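Long-range contacts in SxtG (Microseira wollei, PDB 6U1R), which acts as an amidinotransferase in the biosynthesis of the paralytic shellfish toxin saxitoxin, transferring an amidino group, probably through a covalent amidino-cysteine intermediate: residues 209-215 with 233-238; 55-59 with 190-196; 134-139 with 159-163; 265-269 with 280-284. All blocks are in the same frame, centred on the assembly; numbering follows the deposited sequence.

Interaction 1 of 4, residues 209-215 with 233-238; sequences EFEPTFD and VTNSLG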
# COMPACT_ATOMS: atom_id res chain seq x y z
N GLU A 209 -0.83 -18.91 -3.31
CA GLU A 209 -1.00 -18.28 -2.01
C GLU A 209 0.32 -17.74 -1.45
O GLU A 209 0.51 -17.68 -0.23
CB GLU A 209 -1.65 -19.26 -1.02
CG GLU A 209 -3.09 -19.66 -1.41
CD GLU A 209 -4.06 -18.47 -1.44
OE1 GLU A 209 -3.89 -17.54 -0.63
OE2 GLU A 209 -5.00 -18.50 -2.27
N PHE A 210 1.23 -17.33 -2.33
CA PHE A 210 2.51 -16.79 -1.88
C PHE A 210 2.34 -15.48 -1.11
O PHE A 210 2.97 -15.29 -0.06
CB PHE A 210 3.41 -16.65 -3.10
CG PHE A 210 4.63 -15.81 -2.89
CD1 PHE A 210 5.71 -16.30 -2.17
CD2 PHE A 210 4.72 -14.55 -3.44
CE1 PHE A 210 6.85 -15.53 -1.99
CE2 PHE A 210 5.83 -13.78 -3.27
CZ PHE A 210 6.91 -14.27 -2.54
N GLU A 211 1.51 -14.56 -1.61
CA GLU A 211 1.33 -13.27 -0.96
C GLU A 211 -0.05 -12.72 -1.29
O GLU A 211 -0.68 -13.16 -2.25
CB GLU A 211 2.42 -12.27 -1.39
CG GLU A 211 2.24 -11.79 -2.81
CD GLU A 211 3.44 -11.04 -3.31
OE1 GLU A 211 4.13 -10.36 -2.50
OE2 GLU A 211 3.68 -11.15 -4.52
N PRO A 212 -0.53 -11.73 -0.53
CA PRO A 212 -1.89 -11.20 -0.77
C PRO A 212 -1.97 -10.42 -2.08
O PRO A 212 -1.24 -9.45 -2.27
CB PRO A 212 -2.12 -10.27 0.43
CG PRO A 212 -1.12 -10.63 1.45
CD PRO A 212 0.04 -11.26 0.74
N THR A 213 -2.91 -10.82 -2.96
CA THR A 213 -3.24 -10.05 -4.16
C THR A 213 -4.75 -10.05 -4.37
O THR A 213 -5.44 -11.05 -4.11
CB THR A 213 -2.54 -10.57 -5.45
OG1 THR A 213 -2.89 -11.94 -5.72
CG2 THR A 213 -1.04 -10.44 -5.36
N PHE A 214 -5.25 -8.90 -4.81
CA PHE A 214 -6.62 -8.84 -5.32
C PHE A 214 -6.77 -7.62 -6.23
O PHE A 214 -6.04 -6.63 -6.10
CB PHE A 214 -7.67 -8.81 -4.19
CG PHE A 214 -7.68 -7.55 -3.35
CD1 PHE A 214 -8.38 -6.42 -3.77
CD2 PHE A 214 -7.03 -7.50 -2.12
CE1 PHE A 214 -8.41 -5.28 -3.00
CE2 PHE A 214 -7.06 -6.35 -1.33
CZ PHE A 214 -7.75 -5.24 -1.77
N ASP A 215 -7.71 -7.74 -7.16
CA ASP A 215 -8.22 -6.62 -7.93
C ASP A 215 -9.53 -6.16 -7.29
O ASP A 215 -10.36 -6.99 -6.89
CB ASP A 215 -8.51 -7.01 -9.38
CG ASP A 215 -7.26 -7.07 -10.25
OD1 ASP A 215 -6.14 -7.16 -9.71
OD2 ASP A 215 -7.41 -7.04 -11.49
N VAL A 233 -6.54 -13.37 -10.50
CA VAL A 233 -5.73 -12.35 -9.85
C VAL A 233 -6.00 -12.22 -8.35
O VAL A 233 -5.17 -11.62 -7.65
CB VAL A 233 -5.88 -10.97 -10.54
CG1 VAL A 233 -5.43 -11.05 -11.98
CG2 VAL A 233 -7.32 -10.48 -10.43
N THR A 234 -7.10 -12.75 -7.82
CA THR A 234 -7.47 -12.58 -6.41
C THR A 234 -7.36 -13.94 -5.72
O THR A 234 -8.04 -14.88 -6.12
CB THR A 234 -8.88 -12.01 -6.29
OG1 THR A 234 -8.91 -10.67 -6.80
CG2 THR A 234 -9.34 -11.97 -4.84
N ASN A 235 -6.50 -14.04 -4.70
CA ASN A 235 -6.31 -15.28 -3.97
C ASN A 235 -6.88 -15.18 -2.55
O ASN A 235 -7.47 -14.17 -2.15
CB ASN A 235 -4.82 -15.69 -3.94
CG ASN A 235 -3.93 -14.70 -3.22
OD1 ASN A 235 -4.37 -13.67 -2.70
ND2 ASN A 235 -2.64 -15.00 -3.19
N SER A 236 -6.77 -16.29 -1.82
CA SER A 236 -7.38 -16.34 -0.49
C SER A 236 -6.70 -15.35 0.46
O SER A 236 -7.37 -14.74 1.30
CB SER A 236 -7.32 -17.77 0.08
OG SER A 236 -8.19 -18.65 -0.62
N LEU A 237 -5.38 -15.18 0.34
CA LEU A 237 -4.68 -14.21 1.19
C LEU A 237 -5.19 -12.79 0.94
O LEU A 237 -5.29 -11.98 1.87
CB LEU A 237 -3.17 -14.26 0.96
CG LEU A 237 -2.33 -15.36 1.65
CD1 LEU A 237 -0.84 -15.13 1.34
CD2 LEU A 237 -2.57 -15.39 3.15
N GLY A 238 -5.45 -12.46 -0.32
CA GLY A 238 -5.96 -11.13 -0.64
C GLY A 238 -7.34 -10.90 -0.05
O GLY A 238 -7.62 -9.84 0.50
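Asn-235 and Thr-213 interlock at the buried centre of this contact. The amide of Asn-235 works at both ends: ND2 gives a nearly straight bond to Glu-211 O (2.8 Å, 168°), with the acceptor close to the amide plane, and it also donates to Thr-208 O, just before segment 209-215. OD1 accepts from Thr-213 N at 3.2 Å and from Gly-238 N at 2.9 Å, the two donors reaching it from opposite faces of its plane, so the amide is fixed in rotation. The chains close up further where Asn-235 N returns a bond to Thr-213 O and where Thr-213 OG1 donates to Val-233 O (3.0 Å). Gly-238 packs its CA against Thr-213 O, close enough for a CA-H...O contact. Through the bond from Gly-238 N, Asn-235 caps the N terminus of helix 236-245, and its side chain ties the helix start to the loop that carries Asp-215, a predicted active-site residue. There, Thr-234 OG1 accepts from Asp-215 N at 3.2 Å while keeping a bond to Asp-218. Val-233 CG2 presses on the carboxylate of Asp-215 (3.4 Å to CG), whose OD2 is bonded to His-264, another predicted active-site residue. The solvent side is held chiefly by Glu-209, the exposed residue of the contact. Bent at chi2 (-62°), it curls back over the first turn of the helix, and its carboxylate takes Ser-236 N on OE2 (2.9 Å) and Leu-237 N on OE1 (3.0 Å), each through the syn lone pair. Beside it, Leu-237 CD1 rests against Pro-212 CD, with Trp-177 of the second subunit packed on the proline.

Interaction 2 of 4, residues 55-59 with 190-196; sequences PINKW and YDFNFQF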
# COMPACT_ATOMS: atom_id res chain seq x y z
N PRO A 55 2.22 -13.39 -16.95
CA PRO A 55 1.87 -14.80 -16.75
C PRO A 55 0.39 -15.01 -16.42
O PRO A 55 0.06 -16.14 -16.07
CB PRO A 55 2.74 -15.18 -15.55
CG PRO A 55 2.74 -13.95 -14.72
CD PRO A 55 2.68 -12.78 -15.70
N ILE A 56 -0.46 -13.97 -16.55
CA ILE A 56 -1.88 -14.04 -16.14
C ILE A 56 -2.82 -14.12 -17.33
O ILE A 56 -3.67 -15.01 -17.39
CB ILE A 56 -2.24 -12.83 -15.24
CG1 ILE A 56 -1.48 -12.90 -13.92
CG2 ILE A 56 -3.76 -12.79 -14.99
CD1 ILE A 56 -1.55 -11.63 -13.19
N ASN A 57 -2.76 -13.14 -18.23
CA ASN A 57 -3.91 -12.88 -19.10
C ASN A 57 -4.15 -13.98 -20.12
O ASN A 57 -5.28 -14.11 -20.61
CB ASN A 57 -3.74 -11.54 -19.76
CG ASN A 57 -3.81 -10.42 -18.75
OD1 ASN A 57 -4.63 -10.49 -17.82
ND2 ASN A 57 -2.94 -9.44 -18.87
N LYS A 58 -3.15 -14.79 -20.43
CA LYS A 58 -3.44 -15.89 -21.34
C LYS A 58 -4.52 -16.82 -20.79
O LYS A 58 -5.17 -17.54 -21.56
CB LYS A 58 -2.17 -16.68 -21.66
CG LYS A 58 -1.60 -17.49 -20.52
CD LYS A 58 -0.26 -18.07 -20.96
CE LYS A 58 0.34 -19.01 -19.94
NZ LYS A 58 1.56 -19.68 -20.54
N TRP A 59 -4.75 -16.81 -19.48
CA TRP A 59 -5.75 -17.68 -18.88
C TRP A 59 -7.14 -17.06 -18.84
O TRP A 59 -8.07 -17.68 -18.30
CB TRP A 59 -5.29 -18.09 -17.47
CG TRP A 59 -3.99 -18.85 -17.53
CD1 TRP A 59 -2.78 -18.44 -17.08
CD2 TRP A 59 -3.78 -20.15 -18.12
NE1 TRP A 59 -1.82 -19.40 -17.35
CE2 TRP A 59 -2.41 -20.46 -17.98
CE3 TRP A 59 -4.63 -21.07 -18.74
CZ2 TRP A 59 -1.87 -21.66 -18.44
CZ3 TRP A 59 -4.08 -22.27 -19.20
CH2 TRP A 59 -2.71 -22.55 -19.04
N TYR A 190 2.74 -17.28 -9.03
CA TYR A 190 2.04 -17.81 -10.19
C TYR A 190 2.36 -19.29 -10.36
O TYR A 190 3.49 -19.72 -10.15
CB TYR A 190 2.43 -17.04 -11.47
CG TYR A 190 2.46 -15.54 -11.29
CD1 TYR A 190 1.29 -14.80 -11.23
CD2 TYR A 190 3.67 -14.86 -11.16
CE1 TYR A 190 1.32 -13.41 -11.05
CE2 TYR A 190 3.72 -13.49 -10.99
CZ TYR A 190 2.53 -12.76 -10.93
OH TYR A 190 2.61 -11.40 -10.75
N ASP A 191 1.34 -20.06 -10.76
CA ASP A 191 1.46 -21.50 -10.99
C ASP A 191 1.87 -21.71 -12.44
O ASP A 191 1.05 -21.66 -13.35
CB ASP A 191 0.14 -22.20 -10.67
CG ASP A 191 0.19 -23.70 -10.92
OD1 ASP A 191 1.23 -24.21 -11.36
OD2 ASP A 191 -0.85 -24.35 -10.68
N PHE A 192 3.16 -21.94 -12.67
CA PHE A 192 3.60 -22.10 -14.05
C PHE A 192 3.28 -23.48 -14.62
O PHE A 192 3.54 -23.71 -15.81
CB PHE A 192 5.09 -21.79 -14.16
CG PHE A 192 5.40 -20.32 -14.05
CD1 PHE A 192 5.28 -19.49 -15.15
CD2 PHE A 192 5.75 -19.76 -12.83
CE1 PHE A 192 5.54 -18.13 -15.05
CE2 PHE A 192 6.02 -18.39 -12.71
CZ PHE A 192 5.92 -17.58 -13.83
N ASN A 193 2.69 -24.37 -13.84
CA ASN A 193 2.17 -25.63 -14.36
C ASN A 193 0.66 -25.60 -14.54
O ASN A 193 0.04 -26.65 -14.71
CB ASN A 193 2.58 -26.78 -13.44
CG ASN A 193 4.09 -26.89 -13.28
OD1 ASN A 193 4.83 -26.70 -14.24
ND2 ASN A 193 4.54 -27.17 -12.07
N PHE A 194 0.05 -24.41 -14.53
CA PHE A 194 -1.40 -24.33 -14.50
C PHE A 194 -2.01 -24.91 -15.78
O PHE A 194 -1.49 -24.73 -16.88
CB PHE A 194 -1.86 -22.88 -14.33
CG PHE A 194 -3.36 -22.74 -14.28
CD1 PHE A 194 -4.04 -22.94 -13.09
CD2 PHE A 194 -4.09 -22.42 -15.43
CE1 PHE A 194 -5.42 -22.82 -13.04
CE2 PHE A 194 -5.47 -22.30 -15.37
CZ PHE A 194 -6.14 -22.51 -14.19
N GLN A 195 -3.14 -25.60 -15.61
CA GLN A 195 -4.02 -26.00 -16.69
C GLN A 195 -5.46 -25.84 -16.22
O GLN A 195 -5.76 -26.07 -15.04
CB GLN A 195 -3.80 -27.47 -17.14
CG GLN A 195 -2.39 -27.79 -17.58
CD GLN A 195 -1.97 -27.08 -18.85
OE1 GLN A 195 -2.80 -26.52 -19.58
NE2 GLN A 195 -0.68 -27.09 -19.13
N PHE A 196 -6.35 -25.46 -17.13
CA PHE A 196 -7.75 -25.34 -16.75
C PHE A 196 -8.23 -26.66 -16.14
O PHE A 196 -7.83 -27.74 -16.61
CB PHE A 196 -8.62 -24.99 -17.96
CG PHE A 196 -8.43 -23.59 -18.48
CD1 PHE A 196 -8.65 -22.48 -17.68
CD2 PHE A 196 -8.06 -23.39 -19.80
CE1 PHE A 196 -8.47 -21.19 -18.19
CE2 PHE A 196 -7.90 -22.11 -20.32
CZ PHE A 196 -8.11 -21.01 -19.51
O HOH W 1 0.83 -20.59 -15.96
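The Trp-59 indole has Phe-194 CD2 over the centre of one face, 3.4 Å above the plane, and CG of its neighbour Lys-58 over the opposite face, nearer the rim. At the indole edge lie Phe-196 and, more distantly, Gln-195 OE1. Both aromatic partners make T-shaped pairs, but with the roles exchanged: Phe-194 turns its edge to the indole face, the planes at 76°, whereas the indole turns its own edge to the face of Phe-196, the planes at 86°. Trp-59 CE3 lies off-centre over that face, 3.6 Å from Phe-196 CZ. The Phe-194 and Trp-59 side chains run past each other in opposite directions. Farther along, the Tyr-190 ring receives Pro-55 CG over the centre of one face in a CH-pi contact, only 5° off the ring normal and 3.6 Å from the centroid. Ile-56 CD1 touches the same ring at CE1 (4.0 Å), and the hydroxyl beyond is held by Ala-152 O. The polar crossing is made by water, which accepts from Trp-59 NE1 at 3.2 Å and donates to Asp-191 O at 2.8 Å, so the indole N-H is satisfied beside the aromatic packing. Asp-191 also starts the type I beta turn that runs to Phe-194, and its OD1 closes an Asx turn by accepting from Asn-193 N. The aromatic cluster of Trp-59, Phe-194 and Phe-196, next to this turn, is plain hydrophobic packing: it joins the end of helix 53-57 and the 3-10 turn after it to the long loop between strands 176-179 and 219-222, with Ile-56 on the side nearer the predicted active-site Asp-215.

Interaction 3 of 4, residues 134-139 with 159-163; sequences NPRDVF and EAWAY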
# COMPACT_ATOMS: atom_id res chain seq x y z
N ASN A 134 -9.86 1.41 -16.73
CA ASN A 134 -10.66 0.65 -15.77
C ASN A 134 -10.36 1.08 -14.33
O ASN A 134 -9.73 0.33 -13.58
CB ASN A 134 -10.39 -0.85 -15.90
CG ASN A 134 -10.72 -1.41 -17.28
OD1 ASN A 134 -11.87 -1.75 -17.55
ND2 ASN A 134 -9.73 -1.53 -18.13
N PRO A 135 -10.82 2.27 -13.92
CA PRO A 135 -10.65 2.66 -12.50
C PRO A 135 -11.17 1.63 -11.51
O PRO A 135 -10.62 1.50 -10.39
CB PRO A 135 -11.46 3.97 -12.39
CG PRO A 135 -11.84 4.36 -13.75
CD PRO A 135 -11.66 3.21 -14.67
N ARG A 136 -12.22 0.89 -11.88
CA ARG A 136 -12.84 -0.08 -10.98
C ARG A 136 -11.87 -1.19 -10.57
O ARG A 136 -12.05 -1.81 -9.51
CB ARG A 136 -14.08 -0.69 -11.66
CG ARG A 136 -14.94 -1.62 -10.82
CD ARG A 136 -15.86 -0.89 -9.85
NE ARG A 136 -16.71 0.09 -10.52
CZ ARG A 136 -17.61 0.84 -9.89
NH1 ARG A 136 -17.82 0.68 -8.59
NH2 ARG A 136 -18.32 1.74 -10.55
N ASP A 137 -10.87 -1.49 -11.40
CA ASP A 137 -9.95 -2.59 -11.08
C ASP A 137 -8.96 -2.23 -9.98
O ASP A 137 -8.46 -3.12 -9.28
CB ASP A 137 -9.14 -2.99 -12.32
CG ASP A 137 -9.98 -3.48 -13.47
OD1 ASP A 137 -11.22 -3.65 -13.30
OD2 ASP A 137 -9.39 -3.70 -14.57
N VAL A 138 -8.66 -0.95 -9.82
CA VAL A 138 -7.44 -0.50 -9.16
C VAL A 138 -7.71 -0.08 -7.72
O VAL A 138 -6.83 -0.15 -6.86
CB VAL A 138 -6.82 0.66 -9.96
CG1 VAL A 138 -5.56 1.22 -9.28
CG2 VAL A 138 -6.51 0.19 -11.39
N PHE A 139 -8.95 0.36 -7.45
CA PHE A 139 -9.33 0.95 -6.17
C PHE A 139 -10.68 0.43 -5.73
O PHE A 139 -11.58 0.26 -6.55
CB PHE A 139 -9.48 2.48 -6.23
CG PHE A 139 -8.33 3.21 -6.87
CD1 PHE A 139 -7.21 3.52 -6.14
CD2 PHE A 139 -8.40 3.60 -8.20
CE1 PHE A 139 -6.15 4.22 -6.71
CE2 PHE A 139 -7.33 4.30 -8.79
CZ PHE A 139 -6.21 4.59 -8.03
N GLU A 159 -0.44 1.54 -11.98
CA GLU A 159 -1.63 2.07 -12.61
C GLU A 159 -2.31 3.13 -11.76
O GLU A 159 -3.07 3.94 -12.30
CB GLU A 159 -2.60 0.94 -12.93
CG GLU A 159 -3.64 1.33 -13.93
CD GLU A 159 -4.29 0.13 -14.59
OE1 GLU A 159 -3.55 -0.80 -15.01
OE2 GLU A 159 -5.54 0.07 -14.69
N ALA A 160 -2.05 3.18 -10.44
CA ALA A 160 -2.69 4.23 -9.66
C ALA A 160 -2.16 5.63 -10.00
O ALA A 160 -2.79 6.62 -9.62
CB ALA A 160 -2.51 3.99 -8.16
N TRP A 161 -1.04 5.73 -10.71
CA TRP A 161 -0.38 7.02 -10.87
C TRP A 161 -1.27 8.05 -11.58
O TRP A 161 -1.29 9.22 -11.19
CB TRP A 161 0.94 6.82 -11.63
CG TRP A 161 2.07 6.42 -10.71
CD1 TRP A 161 1.98 5.87 -9.45
CD2 TRP A 161 3.47 6.58 -10.98
NE1 TRP A 161 3.23 5.68 -8.93
CE2 TRP A 161 4.17 6.10 -9.84
CE3 TRP A 161 4.20 7.08 -12.06
CZ2 TRP A 161 5.56 6.12 -9.76
CZ3 TRP A 161 5.58 7.09 -11.98
CH2 TRP A 161 6.24 6.61 -10.84
N ALA A 162 -2.03 7.63 -12.59
CA ALA A 162 -2.86 8.61 -13.30
C ALA A 162 -3.90 9.25 -12.40
O ALA A 162 -4.38 10.35 -12.71
CB ALA A 162 -3.55 7.96 -14.50
N TYR A 163 -4.23 8.61 -11.28
CA TYR A 163 -5.26 9.05 -10.36
C TYR A 163 -4.75 9.85 -9.16
O TYR A 163 -5.56 10.27 -8.34
CB TYR A 163 -6.03 7.84 -9.83
CG TYR A 163 -6.60 6.96 -10.92
CD1 TYR A 163 -5.83 5.98 -11.52
CD2 TYR A 163 -7.91 7.12 -11.34
CE1 TYR A 163 -6.34 5.18 -12.52
CE2 TYR A 163 -8.43 6.32 -12.32
CZ TYR A 163 -7.65 5.35 -12.91
OH TYR A 163 -8.19 4.58 -13.88
O HOH W 2 -7.21 -0.01 -17.02
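Phe-139 stands edge-on to Tyr-163 in a T-shaped pair, centroids 5.0 Å apart and planes at 75°. Its CE2 atom sits over the tyrosine face toward the rim, 3.5 Å from Tyr-163 CG, while CZ meets the methyl of Ala-160 at 3.8 Å. Pro-135 crosses the far end of the tyrosine at about a right angle, its CA 3.4 Å from Tyr-163 OH and its CB against CE2. These side chains join the short helix 135-138, and the strand that follows it at once, to the turn leading into helix 164-172. Asn-134, just before the helix, borders the predicted active site, its side chain beside Cys-368, the predicted site of the amidino-cysteine intermediate. Val-138 divides its branches: with CG1 anti to the backbone N (chi1 178°), that methyl leans over one face of its neighbour Phe-139, and CG2 meets Glu-159 OE2 at 3.4 Å. Extended beyond CG, Glu-159 reaches a water that donates to its OE2 at 2.9 Å and accepts from Asn-134 ND2 at 3.1 Å. The same OE2 forms a salt bridge with Arg-156, and Phe-362 O takes a further bond from Asn-134 ND2.

Interaction 4 of 4, residues 265-269 with 280-284; sequences IDTTL and NPEFV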
# COMPACT_ATOMS: atom_id res chain seq x y z
N ILE A 265 -15.63 -9.70 -11.06
CA ILE A 265 -16.93 -10.27 -10.74
C ILE A 265 -18.09 -9.52 -11.41
O ILE A 265 -19.25 -9.98 -11.34
CB ILE A 265 -17.11 -10.33 -9.20
CG1 ILE A 265 -18.10 -11.44 -8.77
CG2 ILE A 265 -17.50 -8.95 -8.62
CD1 ILE A 265 -18.13 -11.66 -7.23
N ASP A 266 -17.82 -8.38 -12.06
CA ASP A 266 -18.90 -7.49 -12.47
C ASP A 266 -19.45 -7.81 -13.87
O ASP A 266 -20.10 -6.96 -14.49
CB ASP A 266 -18.48 -6.01 -12.31
CG ASP A 266 -17.14 -5.63 -12.95
OD1 ASP A 266 -16.36 -6.50 -13.37
OD2 ASP A 266 -16.86 -4.39 -12.98
N THR A 267 -19.25 -9.05 -14.35
CA THR A 267 -20.14 -9.68 -15.32
C THR A 267 -20.75 -10.96 -14.77
O THR A 267 -21.35 -11.73 -15.54
CB THR A 267 -19.44 -9.98 -16.66
OG1 THR A 267 -18.37 -10.90 -16.47
CG2 THR A 267 -18.91 -8.72 -17.30
N THR A 268 -20.64 -11.20 -13.46
CA THR A 268 -21.09 -12.42 -12.80
C THR A 268 -22.19 -12.16 -11.78
O THR A 268 -23.24 -12.83 -11.81
CB THR A 268 -19.89 -13.12 -12.12
OG1 THR A 268 -18.92 -13.52 -13.11
CG2 THR A 268 -20.34 -14.36 -11.32
N LEU A 269 -21.97 -11.19 -10.89
CA LEU A 269 -22.86 -10.91 -9.76
C LEU A 269 -22.93 -9.39 -9.62
O LEU A 269 -21.94 -8.76 -9.23
CB LEU A 269 -22.31 -11.55 -8.48
CG LEU A 269 -23.25 -11.64 -7.28
CD1 LEU A 269 -24.25 -12.78 -7.42
CD2 LEU A 269 -22.45 -11.76 -6.00
N ASN A 280 -25.38 -14.03 -13.54
CA ASN A 280 -25.02 -14.62 -14.82
C ASN A 280 -25.40 -16.10 -14.82
O ASN A 280 -24.90 -16.85 -13.98
CB ASN A 280 -23.51 -14.45 -15.01
CG ASN A 280 -23.00 -14.99 -16.33
OD1 ASN A 280 -23.42 -16.07 -16.78
ND2 ASN A 280 -22.07 -14.26 -16.94
N PRO A 281 -26.27 -16.56 -15.73
CA PRO A 281 -26.75 -17.95 -15.63
C PRO A 281 -25.71 -19.00 -15.98
O PRO A 281 -25.88 -20.17 -15.62
CB PRO A 281 -27.93 -17.99 -16.61
CG PRO A 281 -27.59 -17.01 -17.64
CD PRO A 281 -26.85 -15.87 -16.89
N GLU A 282 -24.65 -18.63 -16.70
CA GLU A 282 -23.59 -19.58 -17.04
C GLU A 282 -22.49 -19.62 -15.99
O GLU A 282 -21.88 -20.68 -15.79
CB GLU A 282 -23.01 -19.21 -18.41
CG GLU A 282 -23.95 -19.52 -19.58
CD GLU A 282 -24.13 -21.01 -19.80
OE1 GLU A 282 -23.12 -21.73 -19.74
OE2 GLU A 282 -25.27 -21.46 -20.01
N PHE A 283 -22.20 -18.51 -15.32
CA PHE A 283 -21.11 -18.47 -14.35
C PHE A 283 -21.55 -18.78 -12.92
O PHE A 283 -20.69 -19.04 -12.07
CB PHE A 283 -20.43 -17.10 -14.35
CG PHE A 283 -19.78 -16.70 -15.67
CD1 PHE A 283 -19.66 -17.59 -16.73
CD2 PHE A 283 -19.28 -15.42 -15.82
CE1 PHE A 283 -19.07 -17.19 -17.92
CE2 PHE A 283 -18.69 -15.01 -17.00
CZ PHE A 283 -18.58 -15.90 -18.05
N VAL A 284 -22.85 -18.74 -12.61
CA VAL A 284 -23.34 -18.90 -11.24
C VAL A 284 -24.32 -20.06 -11.19
O VAL A 284 -25.28 -20.11 -11.97
CB VAL A 284 -24.01 -17.60 -10.74
CG1 VAL A 284 -24.73 -17.83 -9.44
CG2 VAL A 284 -22.97 -16.50 -10.58
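Asn-280 opens its segment with two bonds to the loop 265-269, spanning the base of the beta hairpin formed by strands 269-273 and 276-279. That loop leads from the predicted active-site His-264, and Asp-266 within it is bonded to His-367, next to Cys-368. The backbone N of Asn-280 donates to Thr-268 O at 3.0 Å, and its ND2 to Thr-267 O at 3.0 Å in a nearly straight bond (172°) with the acceptor lying in the amide plane. The other end of the amide folds its own chain: OD1 accepts from Glu-282 N in the carbonyl plane and from Phe-283 N well above that plane, an Asx turn and Asx motif together, so both ends of the amide are gripped. Beyond the turn, Phe-283 comes back. One face of its ring lies under Asn-280 ND2, offset toward the rim, and its edge meets Thr-268 OG1, 3.3 Å from Phe-283 CD2. Trp-318 packs on the same ring edge-to-face. Val-284 completes the segment. Thr-268 CG2, lying anti to its own backbone N, meets it methyl to methyl, with Thr-268 CG2 and Val-284 CG2 a tight 3.5 Å apart.

From the N terminus, residues 55-59 come first and pair with 190-196, so interaction 2 closes a loop of 130 residues. Interaction 3 (134-139 with 159-163) is nested inside it, closing a short excursion that holds strands 139-142 and 145-148. Interaction 1 then closes the loop carrying strands 219-222 and 225-229, and interaction 4 closes the hairpin of strands 269-273 and 276-279; both follow in series, and none of the four cross. Interaction 1 touches interaction 2 through Val-233 and Ile-56, and interaction 3 through Asp-215 and Asp-137. The aliphatic part of Arg-136 packs on Asp-266, linking interactions 3 and 4 beside the predicted active site.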